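Local atomic coordinates of uncharacterized protein orp (Desulfovibrio gigas, PDB entry 2WFB), a protein that is of unknown function but, in its holo form, carries a mixed molybdenum-copper sulphide cluster and belongs to the dinitrogenase iron-molybdenum cofactor family. Residues Glu12-Asp17 / Ala40-Asn45; Pro22-Gly25 / Gly29-Val32. One frame throughout, in Å; residues are numbered along the deposited sequence.

Interaction 1. Residues Glu12-Asp17 / Ala40-Asn45; sequences EGPGLD and AEYVDN
Pro14 and Tyr42 carry most of this surface contact, the proline lying across one face of the tyrosine ring. A CH-pi contact joins them: Pro14 CG stands 4.2 Å from the centroid of the Tyr42 ring, 15° off the ring normal. Pro14 N sits over the same face but displaced toward the rim, and Pro14 CB reaches back to Tyr42 CG at 4.0 Å, so pyrrolidine and phenol overlap from the root of the ring outward. The torsion that sets CG anti to the backbone N (chi1 180°) lifts the Tyr42 ring off the strand and lays it along the Gly13-Pro14 peptide.

Backbone-to-ring packing follows. Gly13 C approaches Tyr42 CE1 obliquely at 3.3 Å, and Gly13 CA lies 3.6 Å from Tyr42 OH, so the outer half of the phenol rests against glycine main chain. No hydrogen bond joins the two segments.

A smaller apolar touch closes the other end: Leu16, whose CB starts off alongside the strand, brings CD2 to 4.3 Å from Ala40 CB. These contacts join the irregular loop 12-17 to strand 40-44, an outermost strand of the five-stranded mixed sheet.

Leu16 and Ala40 both also touch Val33 of strand 29-34, the antiparallel neighbour of 40-44. Farther along the loop, Asp17 forms a salt bridge with Arg101 of helix 100-108, while Val43 packs against Val62 of helix 55-66.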
loop_
_atom_site.group_PDB
_atom_site.type_symbol
_atom_site.label_atom_id
_atom_site.label_comp_id
_atom_site.label_asym_id
_atom_site.label_seq_id
_atom_site.Cartn_x
_atom_site.Cartn_y
_atom_site.Cartn_z
ATOM N N GLU A 12 5.306 6.780 -5.700
ATOM C CA GLU A 12 5.724 8.165 -5.762
ATOM C C GLU A 12 5.033 8.875 -6.931
ATOM O O GLU A 12 5.148 10.091 -7.090
ATOM C CB GLU A 12 7.278 8.225 -5.805
ATOM C CG GLU A 12 7.900 8.057 -4.386
ATOM C CD GLU A 12 9.258 7.368 -4.334
ATOM O OE1 GLU A 12 9.876 7.121 -5.384
ATOM O OE2 GLU A 12 9.726 7.083 -3.213
ATOM N N GLY A 13 4.255 8.107 -7.694
ATOM C CA GLY A 13 3.572 8.539 -8.908
ATOM C C GLY A 13 3.172 7.302 -9.728
ATOM O O GLY A 13 3.395 6.160 -9.299
ATOM N N PRO A 14 2.586 7.510 -10.915
ATOM C CA PRO A 14 2.069 6.371 -11.714
ATOM C C PRO A 14 3.176 5.516 -12.354
ATOM O O PRO A 14 4.275 6.009 -12.559
ATOM C CB PRO A 14 1.217 7.043 -12.808
ATOM C CG PRO A 14 1.152 8.521 -12.452
ATOM C CD PRO A 14 2.304 8.820 -11.528
ATOM N N GLY A 15 2.890 4.244 -12.641
ATOM C CA GLY A 15 3.821 3.398 -13.383
ATOM C C GLY A 15 4.330 2.213 -12.596
ATOM O O GLY A 15 4.624 2.330 -11.407
ATOM N N LEU A 16 4.459 1.073 -13.264
ATOM C CA LEU A 16 4.922 -0.136 -12.608
ATOM C C LEU A 16 6.412 -0.126 -12.300
ATOM O O LEU A 16 6.875 -0.866 -11.450
ATOM C CB LEU A 16 4.551 -1.368 -13.437
ATOM C CG LEU A 16 3.075 -1.804 -13.368
ATOM C CD1 LEU A 16 2.799 -2.882 -14.404
ATOM C CD2 LEU A 16 2.713 -2.300 -11.979
ATOM N N ASP A 17 7.170 0.729 -12.975
ATOM C CA ASP A 17 8.608 0.720 -12.789
ATOM C C ASP A 17 9.157 1.867 -11.955
ATOM O O ASP A 17 10.364 1.974 -11.788
ATOM C CB ASP A 17 9.325 0.546 -14.131
ATOM C CG ASP A 17 9.008 -0.809 -14.779
ATOM O OD1 ASP A 17 9.251 -1.876 -14.137
ATOM O OD2 ASP A 17 8.488 -0.801 -15.918
ATOM N N ALA A 40 -3.438 -2.863 -13.739
ATOM C CA ALA A 40 -3.028 -1.892 -12.726
ATOM C C ALA A 40 -3.704 -0.526 -12.898
ATOM O O ALA A 40 -3.965 -0.094 -14.016
ATOM C CB ALA A 40 -1.512 -1.738 -12.756
ATOM N N GLU A 41 -3.986 0.155 -11.793
ATOM C CA GLU A 41 -4.433 1.544 -11.848
ATOM C C GLU A 41 -3.623 2.355 -10.837
ATOM O O GLU A 41 -3.033 1.786 -9.923
ATOM C CB GLU A 41 -5.939 1.668 -11.552
ATOM C CG GLU A 41 -6.351 1.124 -10.188
ATOM C CD GLU A 41 -7.791 1.462 -9.764
ATOM O OE1 GLU A 41 -8.188 1.015 -8.654
ATOM O OE2 GLU A 41 -8.509 2.155 -10.519
ATOM N N TYR A 42 -3.594 3.672 -11.011
ATOM C CA TYR A 42 -2.983 4.569 -10.049
ATOM C C TYR A 42 -4.056 5.334 -9.279
ATOM O O TYR A 42 -4.920 5.983 -9.876
ATOM C CB TYR A 42 -1.987 5.522 -10.738
ATOM C CG TYR A 42 -1.328 6.488 -9.787
ATOM C CD1 TYR A 42 -0.289 6.078 -8.964
ATOM C CD2 TYR A 42 -1.755 7.810 -9.708
ATOM C CE1 TYR A 42 0.324 6.961 -8.077
ATOM C CE2 TYR A 42 -1.169 8.703 -8.827
ATOM C CZ TYR A 42 -0.130 8.274 -8.018
ATOM O OH TYR A 42 0.455 9.158 -7.160
ATOM N N VAL A 43 -4.010 5.227 -7.958
ATOM C CA VAL A 43 -4.958 5.869 -7.049
ATOM C C VAL A 43 -4.222 7.026 -6.375
ATOM O O VAL A 43 -3.268 6.816 -5.622
ATOM C CB VAL A 43 -5.534 4.867 -6.002
ATOM C CG1 VAL A 43 -6.474 5.557 -5.015
ATOM C CG2 VAL A 43 -6.293 3.745 -6.699
ATOM N N ASP A 44 -4.656 8.242 -6.693
ATOM C CA ASP A 44 -4.054 9.466 -6.162
ATOM C C ASP A 44 -4.310 9.619 -4.652
ATOM O O ASP A 44 -5.420 9.404 -4.187
ATOM C CB ASP A 44 -4.583 10.684 -6.937
ATOM C CG ASP A 44 -3.870 11.950 -6.563
ATOM O OD1 ASP A 44 -2.758 12.158 -7.075
ATOM O OD2 ASP A 44 -4.410 12.722 -5.745
ATOM N N ASN A 45 -3.285 9.982 -3.898
ATOM C CA ASN A 45 -3.405 10.143 -2.443
ATOM C C ASN A 45 -3.149 11.596 -1.996
ATOM O O ASN A 45 -2.774 11.857 -0.842
ATOM C CB ASN A 45 -2.442 9.179 -1.709
ATOM C CG ASN A 45 -2.727 9.089 -0.225
ATOM O OD1 ASN A 45 -3.882 9.008 0.187
ATOM N ND2 ASN A 45 -1.677 9.114 0.590
#

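Interaction 2. Residues Pro22-Gly25 / Gly29-Val32; sequences PRFG and GFVV. With PO4 (phosphate ion), chain B.
Phe24 and Phe30 meet in the interior of the alpha/beta fold of the dinitrogenase iron-molybdenum cofactor family, joining the loop that follows strand 6-11 to the start of strand 29-34. The packed part consists of two ring margins. Phe24 CE1 lies 3.8 Å from Phe30 CE1, and the neighbouring Phe30 CZ is 4.1 Å from the same Phe24 CE1. The two ring planes are inclined at 44°, with centroids 6.0 Å apart. Although the Phe24 CB points away from the strand, CG is anti to the backbone N (chi1 170°), and the ring comes back to Phe30 through CE1. Phe30 takes the other course, with CG anti to its own carbonyl carbon, and its ring leans out from the strand toward the loop.

Both rings are buried, and both rest on Ala59 and Leu63 of helix 55-66 and on Thr10 of strand 6-11. The pair therefore fills part of the layer between sheet and helix, with purely apolar contact across the two segments.

The loop's other side is looser and polar. Here Gly25 is partly exposed beside a phosphate ion, probably picked up from the crystallisation medium. Gly77 N and Lys120 NZ bind the same ion. Phosphate O1 faces the rim of the Phe24 ring and lies 3.7 Å from Phe24 CB. The ion is gripped from the loop by one nearly straight hydrogen bond, Gly25 N to phosphate O1, 3.0 Å long with an angle of 170° at the hydrogen.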
loop_
_atom_site.group_PDB
_atom_site.type_symbol
_atom_site.label_atom_id
_atom_site.label_comp_id
_atom_site.label_asym_id
_atom_site.label_seq_id
_atom_site.Cartn_x
_atom_site.Cartn_y
_atom_site.Cartn_z
ATOM N N PRO A 22 8.528 4.994 0.390
ATOM C CA PRO A 22 8.730 4.459 1.744
ATOM C C PRO A 22 7.621 4.838 2.734
ATOM O O PRO A 22 7.518 4.231 3.786
ATOM C CB PRO A 22 10.056 5.082 2.205
ATOM C CG PRO A 22 10.653 5.682 1.024
ATOM C CD PRO A 22 9.581 5.951 0.019
ATOM N N ARG A 23 6.797 5.821 2.396
ATOM C CA ARG A 23 5.804 6.300 3.339
ATOM C C ARG A 23 4.447 5.792 2.959
ATOM O O ARG A 23 4.184 5.472 1.791
ATOM C CB ARG A 23 5.793 7.818 3.365
ATOM C CG ARG A 23 7.038 8.358 3.957
ATOM C CD ARG A 23 7.292 9.699 3.395
ATOM N NE ARG A 23 6.625 10.639 4.236
ATOM C CZ ARG A 23 6.194 11.833 3.861
ATOM N NH1 ARG A 23 6.331 12.266 2.613
ATOM N NH2 ARG A 23 5.616 12.584 4.757
ATOM N N PHE A 24 3.585 5.690 3.954
ATOM C CA PHE A 24 2.238 5.199 3.713
ATOM C C PHE A 24 1.174 6.301 3.676
ATOM O O PHE A 24 0.629 6.591 2.619
ATOM C CB PHE A 24 1.831 4.094 4.687
ATOM C CG PHE A 24 0.366 3.763 4.600
ATOM C CD1 PHE A 24 -0.164 3.205 3.426
ATOM C CD2 PHE A 24 -0.498 4.079 5.642
ATOM C CE1 PHE A 24 -1.518 2.933 3.326
ATOM C CE2 PHE A 24 -1.851 3.812 5.532
ATOM C CZ PHE A 24 -2.355 3.220 4.351
ATOM N N GLY A 25 0.875 6.913 4.823
ATOM C CA GLY A 25 -0.206 7.898 4.905
ATOM C C GLY A 25 -0.021 9.087 3.988
ATOM O O GLY A 25 -1.001 9.632 3.460
ATOM N N GLY A 29 0.593 8.342 -3.846
ATOM C CA GLY A 29 -0.517 7.534 -4.296
ATOM C C GLY A 29 -0.180 6.064 -4.163
ATOM O O GLY A 29 0.818 5.697 -3.532
ATOM N N PHE A 30 -1.021 5.230 -4.775
ATOM C CA PHE A 30 -0.929 3.773 -4.701
ATOM C C PHE A 30 -1.140 3.235 -6.080
ATOM O O PHE A 30 -2.101 3.608 -6.751
ATOM C CB PHE A 30 -2.022 3.171 -3.801
ATOM C CG PHE A 30 -2.161 3.860 -2.478
ATOM C CD1 PHE A 30 -1.260 3.620 -1.461
ATOM C CD2 PHE A 30 -3.189 4.768 -2.263
ATOM C CE1 PHE A 30 -1.367 4.284 -0.233
ATOM C CE2 PHE A 30 -3.298 5.427 -1.034
ATOM C CZ PHE A 30 -2.390 5.172 -0.025
ATOM N N VAL A 31 -0.237 2.372 -6.515
ATOM C CA VAL A 31 -0.474 1.580 -7.701
ATOM C C VAL A 31 -1.172 0.314 -7.211
ATOM O O VAL A 31 -0.624 -0.431 -6.396
ATOM C CB VAL A 31 0.835 1.238 -8.438
ATOM C CG1 VAL A 31 0.569 0.232 -9.591
ATOM C CG2 VAL A 31 1.465 2.476 -8.991
ATOM N N VAL A 32 -2.398 0.104 -7.679
ATOM C CA VAL A 32 -3.206 -1.040 -7.284
ATOM C C VAL A 32 -3.212 -2.058 -8.429
ATOM O O VAL A 32 -3.606 -1.716 -9.537
ATOM C CB VAL A 32 -4.656 -0.626 -6.992
ATOM C CG1 VAL A 32 -5.464 -1.857 -6.518
ATOM C CG2 VAL A 32 -4.695 0.485 -5.956
HETATM P P PO4 B . 1.666 6.968 8.664
HETATM O O1 PO4 B . 2.336 6.554 7.420
HETATM O O2 PO4 B . 1.599 5.781 9.566
HETATM O O3 PO4 B . 2.426 8.073 9.307
HETATM O O4 PO4 B . 0.269 7.439 8.337
#

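Overall arrangement
Interactions 1 and 2 have centres about 8 Å apart and share the five-stranded mixed sheet through adjacent antiparallel strands, 29-34 and 40-44. Along the chain the order is 12-17, 22-25, 29-32 and 40-45, so both segments of interaction 2 fall between those of interaction 1. Probable backbone hydrogen bonds join the two contacts directly: Val43 N to Phe30 O at 2.8 Å and Val32 N to Glu41 O at 2.9 Å. The long connection from strand 6-11 to strand 29-34 thus meets the sheet twice, its first part at the surface against edge strand 40-44 and a later part in the interior under helix 55-66.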